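CELL division control protein 6 (PDB 1FNN) binds ADP and magnesium, probably binds and hydrolyses ATP, and is thought to help regulate DNA replication in the archaeon Pyrobaculum aerophilum. Local coordinates at residues Asp196-Phe199 / Asp200-Asp204; Asn257-Lys260 / His261-Glu265; Ser304-Pro307 / Tyr308-Phe311; Val77-Gly81 / Phe82-Asn86. All blocks are in the same frame, centred on the assembly; numbering follows the deposited sequence.

Interaction 1 of 4, residues Asp196-Phe199 / Asp200-Asp204. With ADP (adenosine-5'-diphosphate), chain D.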
loop_
_atom_site.group_PDB
_atom_site.type_symbol
_atom_site.label_atom_id
_atom_site.label_comp_id
_atom_site.label_asym_id
_atom_site.label_seq_id
_atom_site.Cartn_x
_atom_site.Cartn_y
_atom_site.Cartn_z
ATOM N N ASP A 196 1.878 -4.286 12.594
ATOM C CA ASP A 196 1.332 -3.388 13.592
ATOM C C ASP A 196 0.977 -2.027 12.921
ATOM O O ASP A 196 -0.035 -1.464 13.295
ATOM C CB ASP A 196 2.346 -3.175 14.717
ATOM C CG ASP A 196 2.804 -4.584 15.134
ATOM O OD1 ASP A 196 3.811 -5.053 14.534
ATOM O OD2 ASP A 196 2.119 -5.121 16.023
ATOM N N GLN A 197 1.772 -1.564 11.986
ATOM C CA GLN A 197 1.469 -0.253 11.360
ATOM C C GLN A 197 0.216 -0.367 10.522
ATOM O O GLN A 197 -0.634 0.550 10.504
ATOM C CB GLN A 197 2.688 0.137 10.510
ATOM C CG GLN A 197 3.905 0.427 11.405
ATOM C CD GLN A 197 5.156 0.615 10.604
ATOM O OE1 GLN A 197 5.347 0.231 9.437
ATOM N NE2 GLN A 197 6.101 1.268 11.279
ATOM N N ILE A 198 0.102 -1.473 9.747
ATOM C CA ILE A 198 -1.158 -1.725 9.025
ATOM C C ILE A 198 -2.355 -1.712 9.941
ATOM O O ILE A 198 -3.397 -1.069 9.710
ATOM C CB ILE A 198 -1.125 -3.037 8.213
ATOM C CG1 ILE A 198 -0.123 -2.911 7.070
ATOM C CG2 ILE A 198 -2.515 -3.359 7.683
ATOM C CD1 ILE A 198 -0.548 -1.927 5.974
ATOM N N PHE A 199 -2.276 -2.409 11.080
ATOM C CA PHE A 199 -3.340 -2.401 12.055
ATOM C C PHE A 199 -3.686 -0.925 12.434
ATOM O O PHE A 199 -4.888 -0.669 12.566
ATOM C CB PHE A 199 -2.940 -3.158 13.318
ATOM C CG PHE A 199 -3.941 -3.069 14.421
ATOM C CD1 PHE A 199 -5.007 -3.938 14.483
ATOM C CD2 PHE A 199 -3.819 -2.104 15.413
ATOM C CE1 PHE A 199 -5.935 -3.870 15.488
ATOM C CE2 PHE A 199 -4.751 -2.027 16.430
ATOM C CZ PHE A 199 -5.816 -2.906 16.480
ATOM N N ASP A 200 -2.680 -0.126 12.745
ATOM C CA ASP A 200 -3.037 1.248 13.217
ATOM C C ASP A 200 -3.778 2.023 12.122
ATOM O O ASP A 200 -4.673 2.812 12.379
ATOM C CB ASP A 200 -1.800 1.988 13.656
ATOM C CG ASP A 200 -1.070 1.398 14.854
ATOM O OD1 ASP A 200 -1.711 0.801 15.733
ATOM O OD2 ASP A 200 0.159 1.557 14.881
ATOM N N ILE A 201 -3.334 1.910 10.880
ATOM C CA ILE A 201 -4.017 2.520 9.749
ATOM C C ILE A 201 -5.457 2.038 9.658
ATOM O O ILE A 201 -6.415 2.819 9.502
ATOM C CB ILE A 201 -3.272 2.223 8.463
ATOM C CG1 ILE A 201 -1.892 2.906 8.567
ATOM C CG2 ILE A 201 -4.048 2.667 7.211
ATOM C CD1 ILE A 201 -0.965 2.562 7.401
ATOM N N LEU A 202 -5.634 0.700 9.667
ATOM C CA LEU A 202 -6.984 0.159 9.588
ATOM C C LEU A 202 -7.860 0.546 10.763
ATOM O O LEU A 202 -9.064 0.781 10.573
ATOM C CB LEU A 202 -6.973 -1.376 9.483
ATOM C CG LEU A 202 -6.311 -1.984 8.256
ATOM C CD1 LEU A 202 -6.443 -3.519 8.262
ATOM C CD2 LEU A 202 -6.992 -1.499 6.986
ATOM N N LEU A 203 -7.331 0.667 11.977
ATOM C CA LEU A 203 -8.200 1.031 13.087
ATOM C C LEU A 203 -8.755 2.455 12.855
ATOM O O LEU A 203 -9.902 2.778 13.206
ATOM C CB LEU A 203 -7.372 0.937 14.375
ATOM C CG LEU A 203 -8.143 1.242 15.653
ATOM C CD1 LEU A 203 -9.376 0.350 15.780
ATOM C CD2 LEU A 203 -7.255 1.132 16.887
ATOM N N ASP A 204 -7.881 3.349 12.378
ATOM C CA ASP A 204 -8.334 4.709 12.024
ATOM C C ASP A 204 -9.465 4.650 11.023
ATOM O O ASP A 204 -10.503 5.349 11.171
ATOM C CB ASP A 204 -7.129 5.527 11.513
ATOM C CG ASP A 204 -6.343 6.215 12.585
ATOM O OD1 ASP A 204 -5.337 6.899 12.295
ATOM O OD2 ASP A 204 -6.688 6.110 13.784
HETATM P PB ADP D . 1.364 5.109 -2.638
HETATM O O1B ADP D . 1.450 6.332 -3.542
HETATM O O2B ADP D . 2.514 4.915 -1.826
HETATM O O3B ADP D . 1.195 4.039 -3.615
HETATM P PA ADP D . -0.957 5.817 -1.161
HETATM O O1A ADP D . -0.531 7.173 -0.773
HETATM O O2A ADP D . -1.969 5.854 -2.223
HETATM O O3A ADP D . 0.254 4.969 -1.571
HETATM O "O5'" ADP D . -1.656 5.025 0.093
HETATM C "C5'" ADP D . -2.404 3.873 -0.256
HETATM C "C4'" ADP D . -3.690 3.922 0.594
HETATM O "O4'" ADP D . -3.318 3.864 1.953
HETATM C "C3'" ADP D . -4.499 5.205 0.450
HETATM O "O3'" ADP D . -5.865 4.887 0.656
HETATM C "C2'" ADP D . -3.878 6.024 1.530
HETATM O "O2'" ADP D . -4.737 7.073 1.981
HETATM C "C1'" ADP D . -3.736 4.979 2.645
HETATM N N9 ADP D . -2.640 5.356 3.450
HETATM C C8 ADP D . -1.319 5.137 3.162
HETATM N N7 ADP D . -0.505 5.334 4.155
HETATM C C5 ADP D . -1.361 5.714 5.176
HETATM C C6 ADP D . -1.119 6.093 6.506
HETATM N N6 ADP D . 0.111 6.151 6.992
HETATM N N1 ADP D . -2.163 6.438 7.265
HETATM C C2 ADP D . -3.373 6.410 6.740
HETATM N N3 ADP D . -3.746 6.076 5.506
HETATM C C4 ADP D . -2.659 5.733 4.763
#
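Ile201 sits on the carbonyl oxygen of Gln197 one turn back, its CG1 3.3 Å from Gln197 O, and offers the rest of its side chain to the nucleotide. Ile201 CD1 stands directly above C6 of ADP at 3.6 Å, and Ile201 CG2 is over ADP C2 at 3.8 Å, so both branches rest on one face of the six-membered ring of adenine. The first torsion explains this: CG1 is opposite the carbonyl carbon (chi1 -64°) and CG2 opposite the backbone N, which spreads the fork across the base. On other sides of the helix, Ile198 CG2 runs alongside Leu202 CD1 at 4.0 Å, and the Phe199 ring lies beside Leu203, with Phe199 CE2 4.1 Å from Leu203 CD2. The Asp200 side chain crosses that of Phe199 at about a right angle, carboxylate and ring planes 70° apart, with Asp200 OD1 at the ring edge, in its plane, 3.6 Å from Phe199 CD2. All this belongs to helix 195-209, a helix of the AAA+ lid region. Backbone bonds of the i to i+4 kind keep the spacing, the straightest being Leu202 N to Ile198 O at 2.9 Å and 176°. Further out, Asp200 OD2 bonds to His21 and Asp204 makes a salt bridge with Arg18, tying the helix to the segment that holds Pro20. Helices 217-227 and 240-256 pack on Leu202, which touches Ile223, Ile244 and Leu247.

Interaction 2 of 4, residues Asn257-Lys260 / His261-Glu265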
loop_
_atom_site.group_PDB
_atom_site.type_symbol
_atom_site.label_atom_id
_atom_site.label_comp_id
_atom_site.label_asym_id
_atom_site.label_seq_id
_atom_site.Cartn_x
_atom_site.Cartn_y
_atom_site.Cartn_z
ATOM N N ASN A 257 -24.736 -9.806 3.574
ATOM C CA ASN A 257 -25.218 -11.024 4.169
ATOM C C ASN A 257 -26.142 -10.814 5.356
ATOM O O ASN A 257 -26.347 -11.763 6.109
ATOM C CB ASN A 257 -24.018 -11.874 4.646
ATOM C CG ASN A 257 -23.975 -13.146 3.806
ATOM O OD1 ASN A 257 -24.917 -13.945 3.856
ATOM N ND2 ASN A 257 -22.887 -13.285 3.064
ATOM N N GLY A 258 -26.551 -9.599 5.676
ATOM C CA GLY A 258 -27.427 -9.284 6.775
ATOM C C GLY A 258 -26.766 -9.366 8.126
ATOM O O GLY A 258 -27.484 -9.446 9.132
ATOM N N ARG A 259 -25.428 -9.362 8.203
ATOM C CA ARG A 259 -24.812 -9.468 9.528
ATOM C C ARG A 259 -24.469 -8.111 10.090
ATOM O O ARG A 259 -24.328 -7.186 9.309
ATOM C CB ARG A 259 -23.620 -10.453 9.438
ATOM C CG ARG A 259 -24.203 -11.850 9.168
ATOM C CD ARG A 259 -23.213 -12.990 9.124
ATOM N NE ARG A 259 -22.700 -13.217 7.770
ATOM C CZ ARG A 259 -21.516 -12.735 7.367
ATOM N NH1 ARG A 259 -20.813 -12.037 8.251
ATOM N NH2 ARG A 259 -21.124 -12.985 6.125
ATOM N N LYS A 260 -24.243 -7.960 11.381
ATOM C CA LYS A 260 -23.916 -6.689 11.985
ATOM C C LYS A 260 -22.425 -6.560 12.302
ATOM O O LYS A 260 -22.050 -5.588 12.965
ATOM C CB LYS A 260 -24.650 -6.514 13.324
ATOM C CG LYS A 260 -26.140 -6.252 13.203
ATOM C CD LYS A 260 -26.789 -6.182 14.588
ATOM C CE LYS A 260 -28.308 -6.239 14.481
ATOM N NZ LYS A 260 -28.947 -6.600 15.783
ATOM N N HIS A 261 -21.736 -7.713 12.276
ATOM C CA HIS A 261 -20.322 -7.787 12.656
ATOM C C HIS A 261 -19.502 -8.408 11.531
ATOM O O HIS A 261 -20.027 -9.210 10.744
ATOM C CB HIS A 261 -20.100 -8.559 13.955
ATOM C CG HIS A 261 -20.926 -8.082 15.109
ATOM N ND1 HIS A 261 -20.447 -7.275 16.115
ATOM C CD2 HIS A 261 -22.235 -8.311 15.414
ATOM C CE1 HIS A 261 -21.412 -7.025 16.986
ATOM N NE2 HIS A 261 -22.509 -7.644 16.581
ATOM N N ILE A 262 -18.280 -7.931 11.296
ATOM C CA ILE A 262 -17.515 -8.565 10.203
ATOM C C ILE A 262 -17.073 -9.976 10.716
ATOM O O ILE A 262 -16.652 -10.000 11.881
ATOM C CB ILE A 262 -16.303 -7.713 9.842
ATOM C CG1 ILE A 262 -16.862 -6.354 9.276
ATOM C CG2 ILE A 262 -15.483 -8.336 8.722
ATOM C CD1 ILE A 262 -15.706 -5.377 9.076
ATOM N N ALA A 263 -17.234 -10.988 9.922
ATOM C CA ALA A 263 -16.718 -12.313 10.472
ATOM C C ALA A 263 -15.455 -12.713 9.755
ATOM O O ALA A 263 -15.182 -12.315 8.603
ATOM C CB ALA A 263 -17.860 -13.311 10.227
ATOM N N PRO A 264 -14.728 -13.746 10.246
ATOM C CA PRO A 264 -13.517 -14.218 9.584
ATOM C C PRO A 264 -13.769 -14.643 8.171
ATOM O O PRO A 264 -13.000 -14.330 7.249
ATOM C CB PRO A 264 -13.060 -15.414 10.466
ATOM C CG PRO A 264 -13.570 -15.028 11.817
ATOM C CD PRO A 264 -14.911 -14.313 11.611
ATOM N N GLU A 265 -14.899 -15.288 7.815
ATOM C CA GLU A 265 -15.116 -15.705 6.437
ATOM C C GLU A 265 -15.260 -14.519 5.469
ATOM O O GLU A 265 -14.903 -14.632 4.297
ATOM C CB GLU A 265 -16.367 -16.590 6.252
ATOM C CG GLU A 265 -17.621 -15.869 6.732
ATOM C CD GLU A 265 -18.897 -16.663 6.895
ATOM O OE1 GLU A 265 -19.236 -16.887 8.086
ATOM O OE2 GLU A 265 -19.575 -17.070 5.918
#
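The Arg259 guanidinium has the carbonyl oxygen of His261 at its edge and near its plane, but NH1 stays 3.9 Å from His261 O. Ala263 comes at the same group obliquely, its CB 3.8 Å from Arg259 NH1. The other flat group, the His261 imidazole, has one face over the preceding carbonyl, with CG 3.5 Å from Lys260 O, while Lys260 CB approaches the ring at CD2 (3.7 Å). Arg259 gets its head to Ala263 through a bend in the middle of its chain, chi3 being -90°; Lys260, extended beyond CG, leads its ammonium away. The segment joins two lid helices. Helix 240-256 ends in a Schellman motif with Gly258 as its C-prime residue at positive phi, and helix 264-274 starts right after Ala263, its N-cap. Glu265 lies in the first turn of that second helix, and its OE2 is 4.4 Å from Arg259 NH2, well out of the guanidinium plane; the opposite charges can attract, but no N-H points at the oxygen. The stronger partner of Arg259 is Asp266, which forms a salt bridge with NH2 through OD1 and takes the backbone N-H of Ala263 on OD2. One carboxylate thus fixes both the arginine and the start of the helix, while Ile262 turns the other way, onto Ser250, Ala251 and Ile219.

Interaction 3 of 4, residues Ser304-Pro307 / Tyr308-Phe311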
loop_
_atom_site.group_PDB
_atom_site.type_symbol
_atom_site.label_atom_id
_atom_site.label_comp_id
_atom_site.label_asym_id
_atom_site.label_seq_id
_atom_site.Cartn_x
_atom_site.Cartn_y
_atom_site.Cartn_z
ATOM N N SER A 304 -14.548 -22.309 15.878
ATOM C CA SER A 304 -14.457 -21.073 16.636
ATOM C C SER A 304 -15.280 -19.943 16.000
ATOM O O SER A 304 -15.717 -19.068 16.747
ATOM C CB SER A 304 -12.995 -20.636 16.774
ATOM O OG SER A 304 -12.556 -20.170 15.493
ATOM N N HIS A 305 -15.370 -19.798 14.696
ATOM C CA HIS A 305 -15.921 -18.627 14.029
ATOM C C HIS A 305 -15.166 -17.357 14.444
ATOM O O HIS A 305 -15.622 -16.205 14.330
ATOM C CB HIS A 305 -17.433 -18.447 14.292
ATOM C CG HIS A 305 -18.198 -19.449 13.484
ATOM N ND1 HIS A 305 -18.735 -19.165 12.250
ATOM C CD2 HIS A 305 -18.510 -20.751 13.745
ATOM C CE1 HIS A 305 -19.349 -20.236 11.772
ATOM N NE2 HIS A 305 -19.224 -21.209 12.663
ATOM N N THR A 306 -13.894 -17.520 14.746
ATOM C CA THR A 306 -13.072 -16.500 15.413
ATOM C C THR A 306 -11.851 -16.381 14.548
ATOM O O THR A 306 -11.616 -17.308 13.745
ATOM C CB THR A 306 -12.880 -17.039 16.835
ATOM O OG1 THR A 306 -13.128 -16.029 17.818
ATOM C CG2 THR A 306 -11.530 -17.666 17.097
ATOM N N PRO A 307 -11.309 -15.191 14.336
ATOM C CA PRO A 307 -10.125 -15.031 13.489
ATOM C C PRO A 307 -8.976 -15.943 13.929
ATOM O O PRO A 307 -8.262 -16.504 13.079
ATOM C CB PRO A 307 -9.768 -13.551 13.625
ATOM C CG PRO A 307 -11.077 -12.901 14.031
ATOM C CD PRO A 307 -11.681 -13.911 15.006
ATOM N N TYR A 308 -8.723 -16.061 15.231
ATOM C CA TYR A 308 -7.596 -16.870 15.698
ATOM C C TYR A 308 -7.977 -18.058 16.577
ATOM O O TYR A 308 -9.024 -18.084 17.230
ATOM C CB TYR A 308 -6.612 -16.039 16.538
ATOM C CG TYR A 308 -6.039 -14.892 15.749
ATOM C CD1 TYR A 308 -6.705 -13.643 15.763
ATOM C CD2 TYR A 308 -4.885 -15.021 15.007
ATOM C CE1 TYR A 308 -6.185 -12.582 15.038
ATOM C CE2 TYR A 308 -4.388 -13.955 14.296
ATOM C CZ TYR A 308 -5.039 -12.729 14.310
ATOM O OH TYR A 308 -4.490 -11.701 13.573
ATOM N N ILE A 309 -7.180 -19.141 16.467
ATOM C CA ILE A 309 -7.336 -20.239 17.440
ATOM C C ILE A 309 -5.947 -20.457 18.023
ATOM O O ILE A 309 -4.904 -20.019 17.532
ATOM C CB ILE A 309 -8.021 -21.487 16.919
ATOM C CG1 ILE A 309 -7.427 -22.006 15.597
ATOM C CG2 ILE A 309 -9.512 -21.307 16.681
ATOM C CD1 ILE A 309 -6.204 -22.855 15.737
ATOM N N THR A 310 -5.880 -21.029 19.201
ATOM C CA THR A 310 -4.618 -21.203 19.910
ATOM C C THR A 310 -3.858 -22.418 19.388
ATOM O O THR A 310 -4.499 -23.294 18.811
ATOM C CB THR A 310 -4.840 -21.361 21.426
ATOM O OG1 THR A 310 -5.623 -22.533 21.678
ATOM C CG2 THR A 310 -5.572 -20.150 21.985
ATOM N N PHE A 311 -2.575 -22.553 19.600
ATOM C CA PHE A 311 -1.805 -23.741 19.245
ATOM C C PHE A 311 -2.368 -24.957 19.985
ATOM O O PHE A 311 -2.551 -26.019 19.374
ATOM C CB PHE A 311 -0.309 -23.548 19.491
ATOM C CG PHE A 311 0.519 -24.774 19.119
ATOM C CD1 PHE A 311 1.193 -24.820 17.919
ATOM C CD2 PHE A 311 0.607 -25.856 19.965
ATOM C CE1 PHE A 311 1.947 -25.922 17.562
ATOM C CE2 PHE A 311 1.357 -26.968 19.622
ATOM C CZ PHE A 311 2.026 -26.995 18.415
#
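Ile309 points its CG2 straight at Ser304, meeting the CB-OG bond broadside, with Ser304 CB and OG each 3.5 Å from Ile309 CG2. Between them the chain makes the turn of the C-terminal winged-helix domain that leads from helix 288-304 into the short edge strand 309-310, which pairs antiparallel with strand 364-367. The isoleucine takes an unusual first torsion (chi1 50°), with CG1 wedged between the backbone N and the carbonyl carbon; this sends CG2 back to the serine, while the end of the side chain leads away from it. Ile309 also packs on Ser300, Leu301 and Ile366. Pro307 and Tyr308 are neighbours that fold against each other: Pro307 CB lies 3.7 Å from Tyr308 CD1 and 4.0 Å from Tyr308 CE1, so the proline touches the CD1-CE1 margin of the ring. That ring reaches on to Asp225, which bonds its OH, while Pro307 packs on Ile219 and Met222 of helix 217-227; the lid and the winged helix meet here. Past the strand, Thr310 caps helix 311-324 with OG1 on Asp313 N. Ser304 OG also bonds to Leu301 O, and closes an ST turn by accepting the backbone N-H of Thr306, Ser304 OG to Thr306 N 3.1 Å, with a bent N-H angle of 140°.

Interaction 4 of 4, residues Val77-Gly81 / Phe82-Asn86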
loop_
_atom_site.group_PDB
_atom_site.type_symbol
_atom_site.label_atom_id
_atom_site.label_comp_id
_atom_site.label_asym_id
_atom_site.label_seq_id
_atom_site.Cartn_x
_atom_site.Cartn_y
_atom_site.Cartn_z
ATOM N N VAL A 77 0.654 21.681 -8.768
ATOM C CA VAL A 77 0.411 21.115 -10.078
ATOM C C VAL A 77 0.731 19.611 -10.040
ATOM O O VAL A 77 1.892 19.191 -10.002
ATOM C CB VAL A 77 1.221 21.863 -11.156
ATOM C CG1 VAL A 77 0.973 21.170 -12.499
ATOM C CG2 VAL A 77 0.764 23.343 -11.278
ATOM N N TYR A 78 -0.317 18.840 -9.805
ATOM C CA TYR A 78 -0.122 17.391 -9.591
ATOM C C TYR A 78 -0.196 16.652 -10.914
ATOM O O TYR A 78 -1.223 16.668 -11.613
ATOM C CB TYR A 78 -1.151 16.932 -8.566
ATOM C CG TYR A 78 -1.063 15.417 -8.369
ATOM C CD1 TYR A 78 -0.166 14.875 -7.458
ATOM C CD2 TYR A 78 -1.883 14.582 -9.120
ATOM C CE1 TYR A 78 -0.085 13.510 -7.284
ATOM C CE2 TYR A 78 -1.813 13.203 -8.956
ATOM C CZ TYR A 78 -0.907 12.685 -8.032
ATOM O OH TYR A 78 -0.827 11.341 -7.864
ATOM N N ILE A 79 0.873 15.923 -11.260
ATOM C CA ILE A 79 0.917 15.198 -12.521
ATOM C C ILE A 79 0.963 13.689 -12.239
ATOM O O ILE A 79 1.973 13.211 -11.723
ATOM C CB ILE A 79 2.083 15.535 -13.430
ATOM C CG1 ILE A 79 2.219 17.008 -13.820
ATOM C CG2 ILE A 79 2.002 14.730 -14.758
ATOM C CD1 ILE A 79 0.926 17.576 -14.419
ATOM N N ASN A 80 -0.114 12.985 -12.583
ATOM C CA ASN A 80 -0.070 11.515 -12.351
ATOM C C ASN A 80 0.599 10.884 -13.556
ATOM O O ASN A 80 -0.029 10.760 -14.622
ATOM C CB ASN A 80 -1.491 11.006 -12.147
ATOM C CG ASN A 80 -1.622 9.499 -12.080
ATOM O OD1 ASN A 80 -0.658 8.761 -12.288
ATOM N ND2 ASN A 80 -2.843 9.065 -11.784
ATOM N N GLY A 81 1.825 10.389 -13.407
ATOM C CA GLY A 81 2.599 9.826 -14.496
ATOM C C GLY A 81 1.997 8.534 -15.055
ATOM O O GLY A 81 2.376 8.081 -16.138
ATOM N N PHE A 82 1.042 7.926 -14.352
ATOM C CA PHE A 82 0.359 6.767 -14.914
ATOM C C PHE A 82 -0.529 7.211 -16.085
ATOM O O PHE A 82 -0.789 6.397 -16.965
ATOM C CB PHE A 82 -0.508 6.034 -13.895
ATOM C CG PHE A 82 -1.245 4.862 -14.492
ATOM C CD1 PHE A 82 -0.627 3.624 -14.615
ATOM C CD2 PHE A 82 -2.553 5.002 -14.925
ATOM C CE1 PHE A 82 -1.317 2.553 -15.164
ATOM C CE2 PHE A 82 -3.245 3.936 -15.473
ATOM C CZ PHE A 82 -2.623 2.708 -15.591
ATOM N N ILE A 83 -1.112 8.394 -15.982
ATOM C CA ILE A 83 -2.003 8.967 -16.969
ATOM C C ILE A 83 -1.293 9.817 -18.002
ATOM O O ILE A 83 -1.502 9.667 -19.213
ATOM C CB ILE A 83 -3.032 9.860 -16.223
ATOM C CG1 ILE A 83 -3.788 9.004 -15.209
ATOM C CG2 ILE A 83 -3.979 10.554 -17.183
ATOM C CD1 ILE A 83 -4.635 9.817 -14.245
ATOM N N TYR A 84 -0.470 10.776 -17.564
ATOM C CA TYR A 84 0.234 11.665 -18.488
ATOM C C TYR A 84 1.685 11.229 -18.594
ATOM O O TYR A 84 2.448 11.462 -17.656
ATOM C CB TYR A 84 0.130 13.115 -17.987
ATOM C CG TYR A 84 -1.315 13.447 -17.677
ATOM C CD1 TYR A 84 -1.814 13.428 -16.382
ATOM C CD2 TYR A 84 -2.170 13.783 -18.725
ATOM C CE1 TYR A 84 -3.135 13.734 -16.115
ATOM C CE2 TYR A 84 -3.497 14.092 -18.470
ATOM C CZ TYR A 84 -3.967 14.066 -17.180
ATOM O OH TYR A 84 -5.283 14.376 -16.966
ATOM N N ARG A 85 2.104 10.659 -19.723
ATOM C CA ARG A 85 3.429 10.049 -19.819
ATOM C C ARG A 85 4.413 10.703 -20.759
ATOM O O ARG A 85 5.617 10.724 -20.455
ATOM C CB ARG A 85 3.285 8.576 -20.245
ATOM C CG ARG A 85 2.589 7.760 -19.170
ATOM C CD ARG A 85 2.487 6.282 -19.523
ATOM N NE ARG A 85 1.661 5.589 -18.546
ATOM C CZ ARG A 85 1.501 4.277 -18.445
ATOM N NH1 ARG A 85 2.123 3.457 -19.281
ATOM N NH2 ARG A 85 0.712 3.781 -17.501
ATOM N N ASN A 86 3.912 11.250 -21.859
ATOM C CA ASN A 86 4.838 11.883 -22.805
ATOM C C ASN A 86 4.782 13.384 -22.571
ATOM O O ASN A 86 3.921 13.817 -21.809
ATOM C CB ASN A 86 4.464 11.520 -24.245
ATOM C CG ASN A 86 2.998 11.852 -24.497
ATOM O OD1 ASN A 86 2.641 13.031 -24.506
ATOM N ND2 ASN A 86 2.201 10.815 -24.689
#
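Asn80 turns its side chain back over the loop that follows it, where Ile83 and Phe82 meet it atom by atom. Asn80 CB is 4.0 Å from Ile83 CD1, and Asn80 CG comes closer to the same methyl, 3.7 Å. Asn80 OD1 accepts the backbone N-H of Phe82, 2.8 Å from Phe82 N, the donor standing 36° above the amide plane, which makes an Asx turn; Asn80 ND2 presses on Ile83 CD1 at 3.1 Å, a tight fit, where the two side chains cross at about a right angle. With CG opposite the backbone N (chi1 172°), the amide lies beside its own carbonyl, so side chain and main chain work on the same turn. Asn80 O takes two N-H groups: Tyr84 N at 3.0 Å, almost straight and in the carbonyl plane, and Ile83 N at 2.9 Å, from above it. Beyond them, Arg85 grips Phe82 O side-on with NE and NH2, and Ile79 CG2 touches Tyr84 CB at 4.1 Å. The loop leaves edge strand 75-80 of the P-loop ATPase sheet, next to strand 127-132 with the magnesium-binding Asp132. The Asn80 side chain is about 7 Å from the bound magnesium ion. Three of the turn's N-H groups are thus satisfied by one residue, although the buried Tyr84 O has no partner in the model.

Overall arrangement
From the N terminus, interaction 4 comes first, in the loop between edge strand 75-80 and helix 87-97 of the nucleotide-binding domain. Interaction 1 follows within helix 195-209, beside the base of ADP, then interaction 2 between the lid helices 240-256 and 264-274, and finally interaction 3 at the turn from helix 288-304 to strand 309-310 within the winged-helix domain. All four are local and strictly in series; none nests in or crosses another. Interactions 2 and 3 touch, with Pro264 CG 3.4 Å from Pro307 N, which joins lid to winged-helix domain. Interaction 4 lies on the opposite side of the chain's centre, about 46 Å from interaction 3 between centres.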